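Local coordinates for bradyzoite surface antigen BSR4 (Toxoplasma gondii, PDB 2JKS), which is a surface antigen of the bradyzoite stage, a zinc-binding member of the SAG1-related family that probably works where the parasite meets its host, at residues A51-I61 with V135-A143; I236-W245 with T256-P265. All blocks are in the same frame, centred on the assembly; numbering follows the deposited sequence.

In the fold
After four strands, the last of them 41-47, the chain enters 51-61. Interaction 1 then pairs this strand with 135-143, closing a loop of 73 residues that contains strands 76-79 and 83-89, helix 91-95 and strand 116-121; it joins two central neighbours of the six-stranded sheet in the first SRS domain. The chain continues into the second SRS domain, where interaction 2 closes a much shorter excursion of 10 residues and packs the irregular segment 236-245 on the end of strand 254-258 and the turn beyond it. The two loops follow in series, neither nesting nor crossing, and their centres lie about 60 Å apart on opposite sides of the chain's centre.

Interaction 1 of 2, residues A51-I61 with V135-A143; sequences ALSISTIPTNI and VVGCQATSA
S55 and Q139 face each other as an antiparallel hydrogen-bonded pair at the middle of a short ladder whose strand axes run at 160°. S55 N donates a hydrogen bond to Q139 O at 2.9 Å with an N-H...O angle of 166°, and Q139 N answers to S55 O; the bonds slacken toward both ends, where S53 N to T141 O and G137 N to I57 O are weak.

Packing is tightest toward the I57 end. Buried I57 stands opposite G137, which has no side chain, and I57 CD1 slants over to Q139 CB at 3.8 Å. Past the break in the strand at P58, I61 meets V136 at about a right angle, I61 CD1 reaching V136 CB at 3.8 Å. T56 puts OG1 between its backbone N and carbonyl carbon (chi1 55°), the placing that lets it donate to P58 O at 2.7 Å in the carbonyl plane, spanning the cis peptide bond before P58. On the face of I54, T56, C138 and A140, I54 CG2 lies 3.9 Å from C138 CB; the sulfur of C138 is linked to C46 of the facing sheet, so this surface is the interior of a β-sandwich, with F44 also against it.

The solvent end lies at S53 and T141. One water donates to S53 O at 3.0 Å and to Q139 O at 2.9 Å, and also bonds T141 OG1 at 2.7 Å, with a weak bond to S55 OG. Q139 OE1 accepts a hydrogen bond from G80 N.

The chemistry therefore changes along one face and not the other: the face of I57 is apolar there and becomes polar and hydrated toward S53 and T141, whereas the disulfide face is apolar and tied to the second sheet.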
loop_
_atom_site.group_PDB
_atom_site.type_symbol
_atom_site.label_atom_id
_atom_site.label_comp_id
_atom_site.label_asym_id
_atom_site.label_seq_id
_atom_site.Cartn_x
_atom_site.Cartn_y
_atom_site.Cartn_z
ATOM N N ALA A 51 31.274 -25.813 -5.504
ATOM C CA ALA A 51 30.535 -27.091 -5.681
ATOM C C ALA A 51 28.994 -27.032 -5.524
ATOM O O ALA A 51 28.293 -28.027 -5.790
ATOM C CB ALA A 51 31.127 -28.196 -4.775
ATOM N N LEU A 52 28.469 -25.871 -5.112
ATOM C CA LEU A 52 27.037 -25.737 -4.821
ATOM C C LEU A 52 26.285 -25.035 -5.947
ATOM O O LEU A 52 26.753 -24.013 -6.449
ATOM C CB LEU A 52 26.832 -24.976 -3.508
ATOM C CG LEU A 52 27.393 -25.640 -2.252
ATOM C CD1 LEU A 52 27.393 -24.662 -1.082
ATOM C CD2 LEU A 52 26.598 -26.912 -1.929
ATOM N N SER A 53 25.139 -25.582 -6.345
ATOM C CA SER A 53 24.240 -24.848 -7.223
ATOM C C SER A 53 23.194 -24.094 -6.386
ATOM O O SER A 53 22.626 -24.651 -5.434
ATOM C CB SER A 53 23.582 -25.758 -8.253
ATOM O OG SER A 53 22.939 -26.848 -7.634
ATOM N N ILE A 54 22.976 -22.829 -6.738
ATOM C CA ILE A 54 21.998 -21.980 -6.034
ATOM C C ILE A 54 20.781 -21.851 -6.932
ATOM O O ILE A 54 20.908 -21.722 -8.156
ATOM C CB ILE A 54 22.585 -20.584 -5.719
ATOM C CG1 ILE A 54 23.925 -20.710 -4.993
ATOM C CG2 ILE A 54 21.590 -19.699 -4.906
ATOM C CD1 ILE A 54 24.505 -19.364 -4.592
ATOM N N SER A 55 19.603 -21.957 -6.339
ATOM C CA SER A 55 18.371 -21.579 -7.018
ATOM C C SER A 55 17.676 -20.517 -6.159
ATOM O O SER A 55 18.068 -20.293 -5.028
ATOM C CB SER A 55 17.461 -22.795 -7.196
ATOM O OG SER A 55 17.072 -23.337 -5.939
ATOM N N THR A 56 16.671 -19.848 -6.716
ATOM C CA THR A 56 15.871 -18.937 -5.934
ATOM C C THR A 56 14.513 -19.527 -5.578
ATOM O O THR A 56 14.094 -20.533 -6.141
ATOM C CB THR A 56 15.617 -17.592 -6.686
ATOM O OG1 THR A 56 15.033 -17.867 -7.968
ATOM C CG2 THR A 56 16.931 -16.763 -6.834
ATOM N N ILE A 57 13.835 -18.847 -4.648
ATOM C CA ILE A 57 12.441 -19.110 -4.285
ATOM C C ILE A 57 11.715 -17.748 -4.354
ATOM O O ILE A 57 12.105 -16.802 -3.677
ATOM C CB ILE A 57 12.279 -19.721 -2.851
ATOM C CG1 ILE A 57 12.875 -21.135 -2.789
ATOM C CG2 ILE A 57 10.807 -19.818 -2.483
ATOM C CD1 ILE A 57 14.351 -21.221 -2.289
ATOM N N PRO A 58 10.736 -17.614 -5.243
ATOM C CA PRO A 58 10.322 -18.600 -6.241
ATOM C C PRO A 58 11.441 -18.845 -7.261
ATOM O O PRO A 58 12.437 -18.142 -7.261
ATOM C CB PRO A 58 9.134 -17.924 -6.947
ATOM C CG PRO A 58 8.746 -16.789 -6.056
ATOM C CD PRO A 58 9.986 -16.356 -5.373
ATOM N N THR A 59 11.245 -19.843 -8.129
ATOM C CA THR A 59 12.272 -20.297 -9.056
ATOM C C THR A 59 12.664 -19.176 -10.007
ATOM O O THR A 59 13.821 -19.045 -10.382
ATOM C CB THR A 59 11.788 -21.606 -9.796
ATOM O OG1 THR A 59 10.650 -21.313 -10.603
ATOM C CG2 THR A 59 11.282 -22.587 -8.789
ATOM N N ASN A 60 11.703 -18.331 -10.378
ATOM C CA ASN A 60 12.037 -17.143 -11.148
ATOM C C ASN A 60 11.697 -15.850 -10.405
ATOM O O ASN A 60 10.577 -15.342 -10.517
ATOM C CB ASN A 60 11.335 -17.178 -12.502
ATOM C CG ASN A 60 11.834 -16.095 -13.437
ATOM O OD1 ASN A 60 12.580 -15.206 -13.040
ATOM N ND2 ASN A 60 11.409 -16.153 -14.683
ATOM N N ILE A 61 12.665 -15.337 -9.652
ATOM C CA ILE A 61 12.519 -14.109 -8.842
ATOM C C ILE A 61 12.235 -12.858 -9.725
ATOM O O ILE A 61 11.704 -11.826 -9.265
ATOM C CB ILE A 61 13.821 -13.919 -7.992
ATOM C CG1 ILE A 61 13.634 -12.968 -6.815
ATOM C CG2 ILE A 61 14.994 -13.465 -8.842
ATOM C CD1 ILE A 61 14.723 -13.116 -5.766
ATOM N N VAL A 135 8.014 -12.786 0.357
ATOM C CA VAL A 135 9.171 -13.618 0.718
ATOM C C VAL A 135 9.888 -14.006 -0.608
ATOM O O VAL A 135 9.252 -14.309 -1.642
ATOM C CB VAL A 135 8.743 -14.907 1.567
ATOM C CG1 VAL A 135 9.805 -16.004 1.523
ATOM C CG2 VAL A 135 8.472 -14.566 3.036
ATOM N N VAL A 136 11.205 -13.953 -0.559
ATOM C CA VAL A 136 12.096 -14.476 -1.594
ATOM C C VAL A 136 13.192 -15.212 -0.795
ATOM O O VAL A 136 13.308 -15.061 0.432
ATOM C CB VAL A 136 12.689 -13.347 -2.556
ATOM C CG1 VAL A 136 11.588 -12.656 -3.442
ATOM C CG2 VAL A 136 13.481 -12.247 -1.738
ATOM N N GLY A 137 13.988 -16.014 -1.476
ATOM C CA GLY A 137 15.001 -16.773 -0.777
ATOM C C GLY A 137 15.985 -17.368 -1.758
ATOM O O GLY A 137 15.796 -17.262 -2.965
ATOM N N CYS A 138 17.048 -17.975 -1.237
ATOM C CA CYS A 138 17.951 -18.770 -2.067
ATOM C C CYS A 138 18.120 -20.119 -1.390
ATOM O O CYS A 138 18.042 -20.207 -0.183
ATOM C CB CYS A 138 19.309 -18.067 -2.234
ATOM S SG CYS A 138 19.160 -16.632 -3.283
ATOM N N GLN A 139 18.332 -21.155 -2.186
ATOM C CA GLN A 139 18.621 -22.504 -1.657
ATOM C C GLN A 139 19.833 -23.033 -2.413
ATOM O O GLN A 139 19.929 -22.881 -3.649
ATOM C CB GLN A 139 17.418 -23.414 -1.855
ATOM C CG GLN A 139 17.539 -24.771 -1.162
ATOM C CD GLN A 139 16.194 -25.381 -0.893
ATOM O OE1 GLN A 139 15.687 -25.353 0.231
ATOM N NE2 GLN A 139 15.595 -25.934 -1.930
ATOM N N ALA A 140 20.750 -23.639 -1.658
ATOM C CA ALA A 140 21.987 -24.141 -2.192
ATOM C C ALA A 140 21.883 -25.641 -2.014
ATOM O O ALA A 140 21.484 -26.106 -0.940
ATOM C CB ALA A 140 23.152 -23.582 -1.437
ATOM N N THR A 141 22.198 -26.386 -3.070
ATOM C CA THR A 141 22.124 -27.835 -3.020
ATOM C C THR A 141 23.527 -28.416 -3.234
ATOM O O THR A 141 24.266 -27.953 -4.106
ATOM C CB THR A 141 21.119 -28.426 -4.055
ATOM O OG1 THR A 141 19.841 -27.773 -3.935
ATOM C CG2 THR A 141 20.929 -29.949 -3.807
ATOM N N SER A 142 23.882 -29.391 -2.384
ATOM C CA SER A 142 25.162 -30.123 -2.467
ATOM C C SER A 142 25.073 -31.206 -3.522
ATOM O O SER A 142 24.003 -31.760 -3.753
ATOM C CB SER A 142 25.490 -30.799 -1.127
ATOM O OG SER A 142 24.377 -31.572 -0.681
ATOM N N ALA A 143 26.202 -31.516 -4.159
ATOM C CA ALA A 143 26.254 -32.667 -5.051
ATOM C C ALA A 143 26.653 -33.911 -4.268
ATOM O O ALA A 143 25.790 -34.570 -3.662
ATOM C CB ALA A 143 27.204 -32.422 -6.245
HETATM O O HOH W 1 19.701 -25.307 -5.143
#

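Interaction 2 of 2, residues I236-W245 with T256-P265; sequences IFPKFLKSWW and TLTIPQTDLP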
loop_
_atom_site.group_PDB
_atom_site.type_symbol
_atom_site.label_atom_id
_atom_site.label_comp_id
_atom_site.label_asym_id
_atom_site.label_seq_id
_atom_site.Cartn_x
_atom_site.Cartn_y
_atom_site.Cartn_z
ATOM N N ILE A 236 -25.405 23.055 6.236
ATOM C CA ILE A 236 -24.253 23.955 6.091
ATOM C C ILE A 236 -24.201 24.626 4.712
ATOM O O ILE A 236 -23.642 25.714 4.574
ATOM C CB ILE A 236 -22.907 23.285 6.484
ATOM C CG1 ILE A 236 -22.521 22.112 5.546
ATOM C CG2 ILE A 236 -22.954 22.873 7.955
ATOM C CD1 ILE A 236 -21.184 21.531 5.833
ATOM N N PHE A 237 -24.777 23.966 3.711
ATOM C CA PHE A 237 -24.911 24.494 2.351
ATOM C C PHE A 237 -26.408 24.524 2.020
ATOM O O PHE A 237 -26.957 23.575 1.417
ATOM C CB PHE A 237 -24.148 23.646 1.295
ATOM C CG PHE A 237 -22.720 23.315 1.669
ATOM C CD1 PHE A 237 -21.888 24.272 2.298
ATOM C CD2 PHE A 237 -22.196 22.066 1.370
ATOM C CE1 PHE A 237 -20.567 23.974 2.642
ATOM C CE2 PHE A 237 -20.873 21.758 1.707
ATOM C CZ PHE A 237 -20.074 22.718 2.343
ATOM N N PRO A 238 -27.095 25.631 2.384
ATOM C CA PRO A 238 -28.553 25.717 2.161
ATOM C C PRO A 238 -29.021 25.360 0.744
ATOM O O PRO A 238 -30.075 24.789 0.592
ATOM C CB PRO A 238 -28.880 27.186 2.485
ATOM C CG PRO A 238 -27.799 27.632 3.451
ATOM C CD PRO A 238 -26.545 26.868 2.987
ATOM N N LYS A 239 -28.219 25.652 -0.278
ATOM C CA LYS A 239 -28.544 25.343 -1.690
ATOM C C LYS A 239 -28.160 23.897 -2.180
ATOM O O LYS A 239 -28.323 23.542 -3.381
ATOM C CB LYS A 239 -27.854 26.390 -2.593
ATOM C CG LYS A 239 -28.302 27.831 -2.267
ATOM C CD LYS A 239 -27.433 28.879 -2.958
ATOM C CE LYS A 239 -27.933 30.300 -2.650
ATOM N NZ LYS A 239 -26.863 31.291 -2.979
ATOM N N PHE A 240 -27.635 23.090 -1.261
ATOM C CA PHE A 240 -27.163 21.741 -1.581
ATOM C C PHE A 240 -28.188 20.922 -2.380
ATOM O O PHE A 240 -29.385 20.950 -2.075
ATOM C CB PHE A 240 -26.859 20.988 -0.282
ATOM C CG PHE A 240 -26.331 19.588 -0.505
ATOM C CD1 PHE A 240 -24.989 19.377 -0.843
ATOM C CD2 PHE A 240 -27.186 18.479 -0.342
ATOM C CE1 PHE A 240 -24.499 18.087 -1.046
ATOM C CE2 PHE A 240 -26.724 17.178 -0.528
ATOM C CZ PHE A 240 -25.366 16.971 -0.863
ATOM N N LEU A 241 -27.701 20.187 -3.370
ATOM C CA LEU A 241 -28.486 19.146 -4.053
ATOM C C LEU A 241 -27.623 17.889 -4.114
ATOM O O LEU A 241 -26.398 17.989 -4.200
ATOM C CB LEU A 241 -28.788 19.561 -5.500
ATOM C CG LEU A 241 -29.464 20.910 -5.828
ATOM C CD1 LEU A 241 -29.657 21.061 -7.321
ATOM C CD2 LEU A 241 -30.786 21.059 -5.147
ATOM N N LYS A 242 -28.258 16.725 -4.113
ATOM C CA LYS A 242 -27.570 15.427 -4.280
ATOM C C LYS A 242 -26.704 15.401 -5.520
ATOM O O LYS A 242 -25.670 14.718 -5.532
ATOM C CB LYS A 242 -28.575 14.275 -4.384
ATOM C CG LYS A 242 -29.065 13.713 -3.083
ATOM C CD LYS A 242 -29.907 12.458 -3.368
ATOM C CE LYS A 242 -29.143 11.241 -3.082
ATOM N NZ LYS A 242 -30.122 10.187 -2.686
ATOM N N SER A 243 -27.104 16.138 -6.556
ATOM C CA SER A 243 -26.344 16.131 -7.820
ATOM C C SER A 243 -24.965 16.771 -7.691
ATOM O O SER A 243 -24.121 16.625 -8.592
ATOM C CB SER A 243 -27.134 16.821 -8.948
ATOM O OG SER A 243 -27.249 18.218 -8.719
ATOM N N TRP A 244 -24.730 17.488 -6.582
ATOM C CA TRP A 244 -23.396 18.065 -6.315
ATOM C C TRP A 244 -22.331 16.941 -6.164
ATOM O O TRP A 244 -21.145 17.156 -6.361
ATOM C CB TRP A 244 -23.431 18.934 -5.048
ATOM C CG TRP A 244 -24.142 20.297 -5.128
ATOM C CD1 TRP A 244 -25.049 20.732 -6.068
ATOM C CD2 TRP A 244 -24.053 21.353 -4.140
ATOM N NE1 TRP A 244 -25.486 22.015 -5.744
ATOM C CE2 TRP A 244 -24.903 22.400 -4.557
ATOM C CE3 TRP A 244 -23.337 21.500 -2.952
ATOM C CZ2 TRP A 244 -25.029 23.616 -3.827
ATOM C CZ3 TRP A 244 -23.454 22.705 -2.221
ATOM C CH2 TRP A 244 -24.295 23.750 -2.677
ATOM N N TRP A 245 -22.762 15.747 -5.788
ATOM C CA TRP A 245 -21.871 14.579 -5.774
ATOM C C TRP A 245 -22.071 13.737 -7.010
ATOM O O TRP A 245 -23.229 13.422 -7.381
ATOM C CB TRP A 245 -22.189 13.680 -4.610
ATOM C CG TRP A 245 -21.697 14.154 -3.272
ATOM C CD1 TRP A 245 -22.422 14.768 -2.305
ATOM C CD2 TRP A 245 -20.369 14.005 -2.758
ATOM N NE1 TRP A 245 -21.634 15.022 -1.205
ATOM C CE2 TRP A 245 -20.369 14.551 -1.452
ATOM C CE3 TRP A 245 -19.187 13.424 -3.256
ATOM C CZ2 TRP A 245 -19.222 14.561 -0.649
ATOM C CZ3 TRP A 245 -18.039 13.420 -2.445
ATOM C CH2 TRP A 245 -18.061 13.998 -1.168
ATOM N N THR A 256 -16.777 12.692 -6.339
ATOM C CA THR A 256 -16.346 14.074 -6.459
ATOM C C THR A 256 -17.488 15.003 -6.105
ATOM O O THR A 256 -18.566 14.976 -6.729
ATOM C CB THR A 256 -15.871 14.358 -7.896
ATOM O OG1 THR A 256 -14.688 13.596 -8.177
ATOM C CG2 THR A 256 -15.634 15.870 -8.101
ATOM N N LEU A 257 -17.235 15.868 -5.134
ATOM C CA LEU A 257 -18.184 16.926 -4.790
ATOM C C LEU A 257 -17.790 18.208 -5.552
ATOM O O LEU A 257 -16.617 18.555 -5.597
ATOM C CB LEU A 257 -18.132 17.178 -3.277
ATOM C CG LEU A 257 -18.933 18.372 -2.756
ATOM C CD1 LEU A 257 -20.409 18.124 -2.888
ATOM C CD2 LEU A 257 -18.566 18.630 -1.274
ATOM N N THR A 258 -18.771 18.844 -6.211
ATOM C CA THR A 258 -18.585 20.142 -6.882
ATOM C C THR A 258 -19.628 21.062 -6.317
ATOM O O THR A 258 -20.836 20.830 -6.498
ATOM C CB THR A 258 -18.774 20.041 -8.412
ATOM O OG1 THR A 258 -17.868 19.055 -8.920
ATOM C CG2 THR A 258 -18.530 21.417 -9.082
ATOM N N ILE A 259 -19.185 22.062 -5.556
ATOM C CA ILE A 259 -20.078 23.080 -5.054
ATOM C C ILE A 259 -20.127 24.169 -6.121
ATOM O O ILE A 259 -19.111 24.773 -6.355
ATOM C CB ILE A 259 -19.571 23.713 -3.715
ATOM C CG1 ILE A 259 -19.495 22.664 -2.582
ATOM C CG2 ILE A 259 -20.449 24.852 -3.291
ATOM C CD1 ILE A 259 -18.628 23.155 -1.402
ATOM N N PRO A 260 -21.301 24.416 -6.757
ATOM C CA PRO A 260 -21.380 25.480 -7.776
ATOM C C PRO A 260 -20.827 26.808 -7.218
ATOM O O PRO A 260 -21.019 27.144 -6.027
ATOM C CB PRO A 260 -22.890 25.555 -8.092
ATOM C CG PRO A 260 -23.423 24.204 -7.707
ATOM C CD PRO A 260 -22.589 23.716 -6.594
ATOM N N GLN A 261 -20.056 27.537 -8.023
ATOM C CA GLN A 261 -19.240 28.612 -7.412
ATOM C C GLN A 261 -20.026 29.715 -6.725
ATOM O O GLN A 261 -19.510 30.354 -5.831
ATOM C CB GLN A 261 -18.237 29.201 -8.404
ATOM C CG GLN A 261 -17.280 28.156 -8.944
ATOM C CD GLN A 261 -16.349 28.679 -9.997
ATOM O OE1 GLN A 261 -16.760 28.942 -11.124
ATOM N NE2 GLN A 261 -15.080 28.789 -9.660
ATOM N N THR A 262 -21.255 29.946 -7.141
ATOM C CA THR A 262 -22.130 30.919 -6.509
ATOM C C THR A 262 -22.910 30.375 -5.298
ATOM O O THR A 262 -23.686 31.110 -4.669
ATOM C CB THR A 262 -23.145 31.509 -7.533
ATOM O OG1 THR A 262 -24.001 30.477 -8.043
ATOM C CG2 THR A 262 -22.390 32.185 -8.715
ATOM N N ASP A 263 -22.681 29.107 -4.961
ATOM C CA ASP A 263 -23.469 28.409 -3.915
ATOM C C ASP A 263 -22.674 28.080 -2.629
ATOM O O ASP A 263 -23.149 27.315 -1.799
ATOM C CB ASP A 263 -23.992 27.093 -4.466
ATOM C CG ASP A 263 -25.160 27.260 -5.430
ATOM O OD1 ASP A 263 -25.759 28.335 -5.512
ATOM O OD2 ASP A 263 -25.492 26.280 -6.108
ATOM N N LEU A 264 -21.471 28.624 -2.519
ATOM C CA LEU A 264 -20.636 28.526 -1.331
ATOM C C LEU A 264 -21.338 29.257 -0.183
ATOM O O LEU A 264 -22.053 30.249 -0.421
ATOM C CB LEU A 264 -19.246 29.094 -1.610
ATOM C CG LEU A 264 -18.433 28.023 -2.320
ATOM C CD1 LEU A 264 -17.905 28.445 -3.690
ATOM C CD2 LEU A 264 -17.332 27.402 -1.464
ATOM N N PRO A 265 -21.177 28.742 1.061
ATOM C CA PRO A 265 -21.851 29.352 2.222
ATOM C C PRO A 265 -21.319 30.771 2.515
ATOM O O PRO A 265 -20.212 31.131 2.104
ATOM C CB PRO A 265 -21.495 28.390 3.369
ATOM C CG PRO A 265 -20.139 27.841 2.978
ATOM C CD PRO A 265 -20.321 27.609 1.476
HETATM O O HOH W 2 -27.061 23.993 -7.143
#
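T258 N donates to W244 O at 2.9 Å with an N-H...O angle of 165°, and L257 CA makes an accompanying CA-H...O contact with the same oxygen. This links the 3-10 turn at 242-244 to the sheet just where W245 and L257 form a non-hydrogen-bonded antiparallel pair.

The W244 indole fills the space between the segments. Its CG stands anti to the carbonyl carbon (chi1 -73°), which lays the ring across the chain at I259 and P260. P260 CD sits over the five-membered ring, 3.5 Å from its centroid, a CH-pi contact; I259 CA lies over the same face, and the opposite face is backed by the backbone of F240 and L241. W244 NE1 donates in the ring plane to a water at 2.9 Å, and the same water donates to D263 OD2 at 3.0 Å. The D263 carboxylate is turned almost parallel to the indole and lies by CZ2. The K239 methylene CD packs 3.1 Å from D263 OD1, while K239 NZ stays 4.0 Å from that oxygen, beyond a salt bridge.

L257 CB lies over one face of the W245 ring, 3.6 Å from the six-membered ring centroid and only 2° off the normal. Toward strands 269-277 and 301-307, F237 CZ meets I259 CD1 at 4.0 Å over a ring face, while F237 runs alongside P265, the residue before the zinc ligand E266. F271 and V307 of those strands flank F237 there.

One backbone bond joins the two segments, next to the W245-L257 pair; W244 buries more than any other residue of the contact, and L257 comes second. The indole N-H is satisfied through water, and any electrostatic help from K239 to D263 is probably modest.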